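Local coordinates for A207R protein, arginine decarboxylase (Paramecium bursaria Chlorella virus 1, PDB 2NV9), which decarboxylates arginine with pyridoxal 5'-phosphate as cofactor and belongs to the family of eukaryotic-like ornithine decarboxylases, at residues 209-214 with 247-252; 40-45 with 63-68; 189-194 with 239-244. The protein carries 1 engineered substitution. All coordinates share one frame; numbering follows the deposited sequence.

Interaction 1: 209-214 with 247-252. With PLP (pyridoxal-5'-phosphate), chain J.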
loop_
_atom_site.group_PDB
_atom_site.type_symbol
_atom_site.label_atom_id
_atom_site.label_comp_id
_atom_site.label_asym_id
_atom_site.label_seq_id
_atom_site.Cartn_x
_atom_site.Cartn_y
_atom_site.Cartn_z
ATOM N N TYR B 209 30.554 -21.599 6.813
ATOM C CA TYR B 209 29.981 -22.921 6.660
ATOM C C TYR B 209 28.531 -22.875 6.187
ATOM O O TYR B 209 27.865 -23.902 6.148
ATOM C CB TYR B 209 30.080 -23.675 7.980
ATOM C CG TYR B 209 29.342 -23.014 9.118
ATOM C CD1 TYR B 209 28.041 -23.416 9.458
ATOM C CD2 TYR B 209 29.951 -22.032 9.891
ATOM C CE1 TYR B 209 27.345 -22.814 10.509
ATOM C CE2 TYR B 209 29.248 -21.416 10.957
ATOM C CZ TYR B 209 27.960 -21.829 11.249
ATOM O OH TYR B 209 27.295 -21.234 12.320
ATOM N N ILE B 210 28.042 -21.687 5.841
ATOM C CA ILE B 210 26.645 -21.538 5.457
ATOM C C ILE B 210 26.479 -21.020 4.009
ATOM O O ILE B 210 27.060 -20.005 3.631
ATOM C CB ILE B 210 25.825 -20.641 6.455
ATOM C CG1 ILE B 210 25.704 -21.306 7.834
ATOM C CG2 ILE B 210 24.405 -20.326 5.931
ATOM C CD1 ILE B 210 24.896 -20.469 8.868
ATOM N N LEU B 211 25.671 -21.741 3.237
ATOM C CA LEU B 211 25.111 -21.225 1.984
ATOM C C LEU B 211 23.624 -20.925 2.195
ATOM O O LEU B 211 22.881 -21.789 2.608
ATOM C CB LEU B 211 25.274 -22.226 0.840
ATOM C CG LEU B 211 24.487 -21.969 -0.473
ATOM C CD1 LEU B 211 25.022 -20.729 -1.206
ATOM C CD2 LEU B 211 24.548 -23.177 -1.395
ATOM N N ASP B 212 23.214 -19.702 1.874
ATOM C CA ASP B 212 21.843 -19.301 2.006
ATOM C C ASP B 212 21.353 -18.912 0.603
ATOM O O ASP B 212 21.801 -17.902 0.066
ATOM C CB ASP B 212 21.780 -18.103 2.939
ATOM C CG ASP B 212 20.356 -17.529 3.098
ATOM O OD1 ASP B 212 19.431 -17.831 2.299
ATOM O OD2 ASP B 212 20.201 -16.755 4.069
ATOM N N ILE B 213 20.476 -19.736 0.025
ATOM C CA ILE B 213 20.047 -19.548 -1.393
ATOM C C ILE B 213 18.868 -18.565 -1.505
ATOM O O ILE B 213 18.274 -18.406 -2.591
ATOM C CB ILE B 213 19.683 -20.882 -2.082
ATOM C CG1 ILE B 213 18.392 -21.466 -1.473
ATOM C CG2 ILE B 213 20.896 -21.844 -2.077
ATOM C CD1 ILE B 213 17.799 -22.651 -2.213
ATOM N N GLY B 214 18.524 -17.918 -0.391
ATOM C CA GLY B 214 17.455 -16.878 -0.399
ATOM C C GLY B 214 16.094 -17.442 -0.786
ATOM O O GLY B 214 15.822 -18.628 -0.552
ATOM N N VAL B 247 29.078 -28.174 4.994
ATOM C CA VAL B 247 28.339 -26.966 4.669
ATOM C C VAL B 247 26.873 -27.168 5.022
ATOM O O VAL B 247 26.259 -28.174 4.650
ATOM C CB VAL B 247 28.514 -26.552 3.187
ATOM C CG1 VAL B 247 27.631 -25.366 2.832
ATOM C CG2 VAL B 247 30.008 -26.202 2.902
ATOM N N THR B 248 26.349 -26.226 5.795
ATOM C CA THR B 248 24.936 -26.120 6.062
ATOM C C THR B 248 24.282 -25.217 5.010
ATOM O O THR B 248 24.709 -24.074 4.814
ATOM C CB THR B 248 24.708 -25.494 7.428
ATOM O OG1 THR B 248 25.292 -26.339 8.433
ATOM C CG2 THR B 248 23.205 -25.291 7.677
ATOM N N ILE B 249 23.248 -25.736 4.348
ATOM C CA ILE B 249 22.519 -24.974 3.355
ATOM C C ILE B 249 21.141 -24.555 3.919
ATOM O O ILE B 249 20.414 -25.378 4.515
ATOM C CB ILE B 249 22.385 -25.759 2.044
ATOM C CG1 ILE B 249 23.762 -26.351 1.693
ATOM C CG2 ILE B 249 21.804 -24.849 0.904
ATOM C CD1 ILE B 249 23.705 -27.411 0.737
ATOM N N VAL B 250 20.825 -23.274 3.752
ATOM C CA VAL B 250 19.501 -22.746 4.131
ATOM C C VAL B 250 18.884 -21.972 2.966
ATOM O O VAL B 250 19.572 -21.698 1.980
ATOM C CB VAL B 250 19.534 -21.877 5.441
ATOM C CG1 VAL B 250 20.228 -22.691 6.593
ATOM C CG2 VAL B 250 20.220 -20.530 5.218
ATOM N N ALA B 251 17.585 -21.725 3.066
ATOM C CA ALA B 251 16.860 -20.888 2.110
ATOM C C ALA B 251 15.970 -19.905 2.895
ATOM O O ALA B 251 15.721 -20.101 4.084
ATOM C CB ALA B 251 16.028 -21.754 1.161
ATOM N N GLU B 252 15.496 -18.856 2.220
ATOM C CA GLU B 252 14.556 -17.912 2.846
ATOM C C GLU B 252 13.216 -17.872 2.058
ATOM O O GLU B 252 12.849 -16.831 1.522
ATOM C CB GLU B 252 15.201 -16.524 2.864
ATOM C CG GLU B 252 16.613 -16.506 3.464
ATOM C CD GLU B 252 17.362 -15.236 3.180
ATOM O OE1 GLU B 252 16.972 -14.504 2.276
ATOM O OE2 GLU B 252 18.383 -14.966 3.837
HETATM N N1 PLP J . 14.525 -13.167 1.613
HETATM C C2 PLP J . 14.703 -11.866 1.385
HETATM C C2A PLP J . 16.012 -11.161 1.816
HETATM C C3 PLP J . 13.709 -11.152 0.712
HETATM O O3 PLP J . 13.937 -9.846 0.483
HETATM C C4 PLP J . 12.532 -11.783 0.300
HETATM C C4A PLP J . 11.402 -10.994 -0.470
HETATM O O4A PLP J . 11.668 -10.245 -1.448
HETATM C C5 PLP J . 12.381 -13.143 0.601
HETATM C C6 PLP J . 13.426 -13.794 1.257
HETATM C C5A PLP J . 11.167 -14.004 0.244
HETATM O O4P PLP J . 10.948 -13.982 -1.191
HETATM P P PLP J . 9.934 -14.988 -1.849
HETATM O O1P PLP J . 9.780 -14.693 -3.295
HETATM O O2P PLP J . 10.335 -16.476 -1.582
HETATM O O3P PLP J . 8.530 -14.708 -1.080
#

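Interaction 2: 40-45 with 63-68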
loop_
_atom_site.group_PDB
_atom_site.type_symbol
_atom_site.label_atom_id
_atom_site.label_comp_id
_atom_site.label_asym_id
_atom_site.label_seq_id
_atom_site.Cartn_x
_atom_site.Cartn_y
_atom_site.Cartn_z
ATOM N N ARG B 40 18.657 -31.328 1.582
ATOM C CA ARG B 40 19.760 -30.705 2.347
ATOM C C ARG B 40 19.520 -29.281 2.856
ATOM O O ARG B 40 20.380 -28.719 3.551
ATOM C CB ARG B 40 21.074 -30.705 1.566
ATOM C CG ARG B 40 21.706 -32.067 1.346
ATOM C CD ARG B 40 23.119 -31.934 0.689
ATOM N NE ARG B 40 24.080 -31.172 1.506
ATOM C CZ ARG B 40 25.234 -30.658 1.061
ATOM N NH1 ARG B 40 25.611 -30.814 -0.209
ATOM N NH2 ARG B 40 26.032 -29.991 1.893
ATOM N N VAL B 41 18.355 -28.712 2.538
ATOM C CA VAL B 41 18.182 -27.295 2.678
ATOM C C VAL B 41 17.172 -27.010 3.783
ATOM O O VAL B 41 16.014 -27.416 3.709
ATOM C CB VAL B 41 17.717 -26.588 1.354
ATOM C CG1 VAL B 41 17.594 -25.047 1.554
ATOM C CG2 VAL B 41 18.639 -26.899 0.148
ATOM N N THR B 42 17.627 -26.292 4.794
ATOM C CA THR B 42 16.717 -25.931 5.882
ATOM C C THR B 42 15.999 -24.627 5.572
ATOM O O THR B 42 16.635 -23.602 5.411
ATOM C CB THR B 42 17.449 -25.794 7.220
ATOM O OG1 THR B 42 18.058 -27.045 7.555
ATOM C CG2 THR B 42 16.472 -25.343 8.276
ATOM N N PRO B 43 14.656 -24.665 5.491
ATOM C CA PRO B 43 13.951 -23.424 5.153
ATOM C C PRO B 43 13.755 -22.488 6.375
ATOM O O PRO B 43 13.293 -22.913 7.467
ATOM C CB PRO B 43 12.604 -23.911 4.604
ATOM C CG PRO B 43 12.385 -25.254 5.256
ATOM C CD PRO B 43 13.737 -25.806 5.683
ATOM N N HIS B 44 14.138 -21.227 6.167
ATOM C CA HIS B 44 13.868 -20.153 7.111
ATOM C C HIS B 44 12.756 -19.304 6.473
ATOM O O HIS B 44 13.036 -18.514 5.594
ATOM C CB HIS B 44 15.146 -19.334 7.350
ATOM C CG HIS B 44 16.127 -20.004 8.267
ATOM N ND1 HIS B 44 16.429 -19.499 9.511
ATOM C CD2 HIS B 44 16.864 -21.132 8.127
ATOM C CE1 HIS B 44 17.308 -20.289 10.108
ATOM N NE2 HIS B 44 17.617 -21.262 9.272
ATOM N N TYR B 45 11.507 -19.546 6.882
ATOM C CA TYR B 45 10.341 -18.900 6.290
ATOM C C TYR B 45 10.393 -17.362 6.381
ATOM O O TYR B 45 10.613 -16.811 7.457
ATOM C CB TYR B 45 9.039 -19.419 6.917
ATOM C CG TYR B 45 7.821 -18.654 6.428
ATOM C CD1 TYR B 45 7.135 -17.787 7.281
ATOM C CD2 TYR B 45 7.380 -18.773 5.092
ATOM C CE1 TYR B 45 6.021 -17.105 6.868
ATOM C CE2 TYR B 45 6.282 -18.059 4.644
ATOM C CZ TYR B 45 5.602 -17.229 5.526
ATOM O OH TYR B 45 4.502 -16.547 5.121
ATOM N N ASN B 63 9.097 -27.791 12.509
ATOM C CA ASN B 63 10.537 -27.607 12.544
ATOM C C ASN B 63 11.104 -26.754 11.405
ATOM O O ASN B 63 12.256 -26.950 10.986
ATOM C CB ASN B 63 11.264 -28.967 12.688
ATOM C CG ASN B 63 10.890 -29.684 13.969
ATOM O OD1 ASN B 63 10.716 -29.043 15.022
ATOM N ND2 ASN B 63 10.687 -31.011 13.880
ATOM N N VAL B 64 10.287 -25.831 10.878
ATOM C CA VAL B 64 10.777 -24.881 9.897
ATOM C C VAL B 64 11.265 -23.646 10.633
ATOM O O VAL B 64 10.670 -23.232 11.631
ATOM C CB VAL B 64 9.804 -24.611 8.642
ATOM C CG1 VAL B 64 8.481 -25.331 8.749
ATOM C CG2 VAL B 64 9.629 -23.118 8.304
ATOM N N ASN B 65 12.379 -23.098 10.174
ATOM C CA ASN B 65 12.979 -21.941 10.803
ATOM C C ASN B 65 12.434 -20.610 10.234
ATOM O O ASN B 65 11.464 -20.602 9.471
ATOM C CB ASN B 65 14.514 -22.069 10.761
ATOM C CG ASN B 65 15.029 -23.187 11.687
ATOM O OD1 ASN B 65 14.252 -23.817 12.384
ATOM N ND2 ASN B 65 16.329 -23.433 11.661
ATOM N N PHE B 66 13.058 -19.496 10.587
ATOM C CA PHE B 66 12.493 -18.186 10.284
ATOM C C PHE B 66 13.482 -17.139 9.776
ATOM O O PHE B 66 14.635 -17.046 10.242
ATOM C CB PHE B 66 11.696 -17.657 11.507
ATOM C CG PHE B 66 10.538 -18.505 11.852
ATOM C CD1 PHE B 66 9.306 -18.320 11.220
ATOM C CD2 PHE B 66 10.671 -19.519 12.787
ATOM C CE1 PHE B 66 8.207 -19.131 11.534
ATOM C CE2 PHE B 66 9.576 -20.332 13.135
ATOM C CZ PHE B 66 8.355 -20.143 12.521
ATOM N N ASP B 67 13.021 -16.377 8.781
ATOM C CA ASP B 67 13.736 -15.235 8.254
ATOM C C ASP B 67 12.935 -14.016 8.713
ATOM O O ASP B 67 11.803 -13.781 8.220
ATOM C CB ASP B 67 13.816 -15.320 6.695
ATOM C CG ASP B 67 14.092 -13.993 6.021
ATOM O OD1 ASP B 67 13.890 -13.911 4.775
ATOM O OD2 ASP B 67 14.486 -13.019 6.676
ATOM N N CYS B 68 13.503 -13.252 9.643
ATOM C CA CYS B 68 12.855 -12.026 10.150
ATOM C C CYS B 68 13.530 -10.765 9.605
ATOM O O CYS B 68 14.744 -10.709 9.525
ATOM C CB CYS B 68 12.851 -11.997 11.681
ATOM S SG CYS B 68 11.862 -13.303 12.459
#

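Interaction 3: 189-194 with 239-244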
loop_
_atom_site.group_PDB
_atom_site.type_symbol
_atom_site.label_atom_id
_atom_site.label_comp_id
_atom_site.label_asym_id
_atom_site.label_seq_id
_atom_site.Cartn_x
_atom_site.Cartn_y
_atom_site.Cartn_z
ATOM N N ARG B 189 23.849 -20.017 -11.446
ATOM C CA ARG B 189 24.844 -18.928 -11.490
ATOM C C ARG B 189 25.093 -18.274 -10.119
ATOM O O ARG B 189 26.205 -17.912 -9.807
ATOM C CB ARG B 189 24.491 -17.842 -12.531
ATOM C CG ARG B 189 24.488 -18.371 -13.969
ATOM C CD ARG B 189 24.377 -17.301 -15.024
ATOM N NE ARG B 189 24.305 -17.921 -16.338
ATOM C CZ ARG B 189 24.590 -17.295 -17.482
ATOM N NH1 ARG B 189 24.910 -15.993 -17.460
ATOM N NH2 ARG B 189 24.510 -17.946 -18.641
ATOM N N ALA B 190 24.039 -18.090 -9.338
ATOM C CA ALA B 190 24.149 -17.454 -8.038
ATOM C C ALA B 190 24.912 -18.348 -7.064
ATOM O O ALA B 190 25.720 -17.863 -6.310
ATOM C CB ALA B 190 22.760 -17.110 -7.484
ATOM N N ILE B 191 24.671 -19.652 -7.145
ATOM C CA ILE B 191 25.353 -20.615 -6.260
ATOM C C ILE B 191 26.843 -20.717 -6.638
ATOM O O ILE B 191 27.697 -20.799 -5.778
ATOM C CB ILE B 191 24.601 -21.983 -6.177
ATOM C CG1 ILE B 191 23.219 -21.774 -5.502
ATOM C CG2 ILE B 191 25.441 -23.029 -5.425
ATOM C CD1 ILE B 191 22.165 -22.798 -5.872
ATOM N N LYS B 192 27.146 -20.632 -7.943
ATOM C CA LYS B 192 28.542 -20.591 -8.386
ATOM C C LYS B 192 29.268 -19.355 -7.843
ATOM O O LYS B 192 30.350 -19.446 -7.283
ATOM C CB LYS B 192 28.618 -20.600 -9.947
ATOM C CG LYS B 192 30.045 -20.609 -10.467
ATOM C CD LYS B 192 30.023 -20.546 -12.018
ATOM C CE LYS B 192 31.382 -20.773 -12.627
ATOM N NZ LYS B 192 32.498 -20.115 -11.858
ATOM N N SER B 193 28.668 -18.187 -8.042
ATOM C CA SER B 193 29.237 -16.940 -7.517
ATOM C C SER B 193 29.412 -16.977 -5.979
ATOM O O SER B 193 30.382 -16.424 -5.455
ATOM C CB SER B 193 28.339 -15.747 -7.856
ATOM O OG SER B 193 28.214 -15.555 -9.253
ATOM N N SER B 194 28.452 -17.611 -5.304
ATOM C CA SER B 194 28.498 -17.833 -3.836
ATOM C C SER B 194 29.705 -18.691 -3.395
ATOM O O SER B 194 30.382 -18.361 -2.422
ATOM C CB SER B 194 27.174 -18.441 -3.329
ATOM O OG SER B 194 26.053 -17.589 -3.527
ATOM N N LYS B 239 25.330 -29.676 -5.653
ATOM C CA LYS B 239 26.218 -30.800 -5.878
ATOM C C LYS B 239 27.541 -30.362 -6.560
ATOM O O LYS B 239 28.608 -30.819 -6.181
ATOM C CB LYS B 239 25.497 -31.849 -6.726
ATOM C CG LYS B 239 25.870 -33.252 -6.396
ATOM C CD LYS B 239 25.233 -34.222 -7.418
ATOM C CE LYS B 239 26.199 -34.592 -8.562
ATOM N NZ LYS B 239 27.226 -35.657 -8.169
ATOM N N ASP B 240 27.443 -29.434 -7.517
ATOM C CA ASP B 240 28.607 -28.862 -8.213
ATOM C C ASP B 240 29.512 -28.004 -7.339
ATOM O O ASP B 240 30.735 -28.068 -7.478
ATOM C CB ASP B 240 28.150 -28.011 -9.411
ATOM C CG ASP B 240 28.204 -28.776 -10.736
ATOM O OD1 ASP B 240 28.941 -29.761 -10.830
ATOM O OD2 ASP B 240 27.531 -28.355 -11.702
ATOM N N PHE B 241 28.901 -27.187 -6.466
ATOM C CA PHE B 241 29.618 -26.118 -5.791
ATOM C C PHE B 241 29.738 -26.266 -4.269
ATOM O O PHE B 241 30.716 -25.804 -3.702
ATOM C CB PHE B 241 29.074 -24.741 -6.216
ATOM C CG PHE B 241 29.119 -24.519 -7.733
ATOM C CD1 PHE B 241 30.344 -24.424 -8.396
ATOM C CD2 PHE B 241 27.964 -24.477 -8.473
ATOM C CE1 PHE B 241 30.399 -24.256 -9.778
ATOM C CE2 PHE B 241 28.010 -24.304 -9.842
ATOM C CZ PHE B 241 29.239 -24.193 -10.490
ATOM N N PHE B 242 28.773 -26.932 -3.629
ATOM C CA PHE B 242 28.798 -27.160 -2.172
ATOM C C PHE B 242 28.481 -28.622 -1.781
ATOM O O PHE B 242 27.547 -28.856 -1.001
ATOM C CB PHE B 242 27.785 -26.212 -1.492
ATOM C CG PHE B 242 28.161 -24.750 -1.558
ATOM C CD1 PHE B 242 28.865 -24.141 -0.506
ATOM C CD2 PHE B 242 27.794 -23.975 -2.663
ATOM C CE1 PHE B 242 29.203 -22.773 -0.575
ATOM C CE2 PHE B 242 28.126 -22.639 -2.753
ATOM C CZ PHE B 242 28.832 -22.024 -1.736
ATOM N N PRO B 243 29.214 -29.606 -2.344
ATOM C CA PRO B 243 28.956 -31.025 -2.032
ATOM C C PRO B 243 29.349 -31.428 -0.615
ATOM O O PRO B 243 28.842 -32.414 -0.092
ATOM C CB PRO B 243 29.827 -31.781 -3.072
ATOM C CG PRO B 243 30.954 -30.878 -3.313
ATOM C CD PRO B 243 30.315 -29.481 -3.328
ATOM N N GLU B 244 30.253 -30.672 -0.003
ATOM C CA GLU B 244 30.755 -30.973 1.355
ATOM C C GLU B 244 29.621 -31.041 2.382
ATOM O O GLU B 244 28.808 -30.122 2.472
ATOM C CB GLU B 244 31.750 -29.886 1.793
ATOM C CG GLU B 244 32.947 -29.725 0.846
ATOM C CD GLU B 244 32.702 -28.789 -0.338
ATOM O OE1 GLU B 244 31.636 -28.147 -0.422
ATOM O OE2 GLU B 244 33.611 -28.719 -1.225
#

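Interaction 1: 209-214 with 247-252
Asp212 and Glu252 bring two carboxylates together beside the cofactor, with Asp212 OD2 only 2.6 Å from Glu252 OE2. The side chains cross at about a right angle, and their carboxylate planes stand 82° apart. The other oxygens are also engaged. Asp212 OD1 accepts from Gly214 N at 2.8 Å, closing an Asx turn that helps fix the rotation of this carboxylate. Glu252 OE1 lies 2.9 Å from N1 of the pyridoxal phosphate, the place a glutamate takes in related ornithine decarboxylases, and Asp212 is placed to act as a second-shell partner behind it.

The backbones run parallel and exchange bonds in alternation. Thr248 N donates to Tyr209 O, and Leu211 N returns one to Thr248 O. Val250 N to Leu211 O is the straightest (2.8 Å, 170° at the hydrogen), followed by Ile213 N to Val250 O. Past the regular pairing, Glu252 N adds a bond to Gly214 O.

Packing differs between the two faces. On one, Val250 CG2 presses on Asp212 CB at 3.7 Å. On the other, Leu211 and Ile249 lie side by side, CD2 to CG2. Ile213 reaches Ala251 CB with CG1, swung between its own backbone N and carbonyl carbon (chi1 69°).

In the TIM barrel the pair is flanked by strand 170-174 beyond residues 210-212 and strand 41-46 beyond residues 248-251, while helix 184-204 covers Leu211 and Ile213.

Interaction 2: 40-45 with 63-68
Val64 is the first residue of 63-68 to meet the neighbouring strand: its CG2 methyl packs against Tyr45 CB at 4.0 Å, and its CB faces CG of the Pro43 ring. Just before it, Asn63 closes helix 53-61 as the C-prime residue of a Schellman motif, turning the chain into the new strand.

Asn65 then starts the parallel pairing. Its N donates to Pro43 O, and its O accepts from Tyr45 N at 2.8 Å. Asn65 CB sits over the centre of the His44 imidazole, 3.3 Å from the centroid and almost on the ring normal, a close CH-pi contact. With the two side chains pointing the same way, the amide beyond is turned nearly upright to the ring, at 80°.

The two strands are the ends of a beta-alpha-beta crossover, strand 41-46, helix 53-61, strand 65-68, the repeating step of a TIM barrel. Their short segments cross at 43°.

Phe66 O receives the His44 side chain: ND1 donates across 3.1 Å from above the carbonyl plane, with the oxygen in the ring plane. His44 CG lies beside its own backbone N (chi1 -77°), which sets the imidazole alongside the second strand, held at its edge by this bond and over one face by Asn65. The Phe66 ring goes to the other face of the sheet, among helices 53-61 and 71-79, and brushes Tyr45 CB.

Asp67 N makes the straightest bond, 2.8 Å to Tyr45 O. Its CB packs against His44 O at 3.5 Å, while the nearest atoms of its side chain and the pyridoxal phosphate are about 3 Å apart.

Interaction 3: 189-194 with 239-244
Apolar contact between two helices of the outer layer is made here by Phe241 and Phe242, at the end of helix 229-241, packing on Ile191, Lys192 and Ser194 of helix 184-204. Phe241 lies under the aliphatic part of Lys192: CA stands 3.9 Å from the ring centroid, 9° off the normal, and CB lies over the same face toward its rim. With CG anti to the backbone N (chi1 -178°), the lysine chain continues over the ring, CG 3.7 Å from Phe241 CZ, before its NZ turns to a salt bridge with Glu196. Asp240 CB covers the opposite face.

Phe242, the first residue to leave helical geometry, inserts edge first. Ile191 O lies in its ring plane, 3.6 Å from CE2, and Ser194 C meets CZ from the same helix. The Ile191 methyl CG2 serves both aromatics, touching Phe242 CD2 at 3.7 Å and Phe241 CB a little farther off. Ser194 OG is turned back to Ala190 O within its own helix, so the polar end of this buried serine is satisfied locally.

Beneath them Ile191, Ser194 and Phe242 all rest on Leu211 of strand 210-212, the outer helical layer packed on the parallel strands, as in a TIM barrel.

In the fold
The three contacts belong to one barrel, two of them within its parallel sheet and one in the helical layer outside it. Interactions 1 and 2, centred 10 Å apart, share a seam between strands 248-251 and 41-46, where His44 N lies 2.8 Å from Ala251 O in a probable hydrogen bond. Both end at the pyridoxal phosphate: Glu252 of the first and Asp67 of the second touch each other as well as the cofactor. Interaction 3 has its centre 11 Å from that of interaction 1, and meets it where Phe242 CD2 packs 3.6 Å from Leu211 CD2. Arg40 joins interactions 2 and 3 through a probable hydrogen bond from NH1 to Phe242 O, 2.9 Å long, well away from the cofactor.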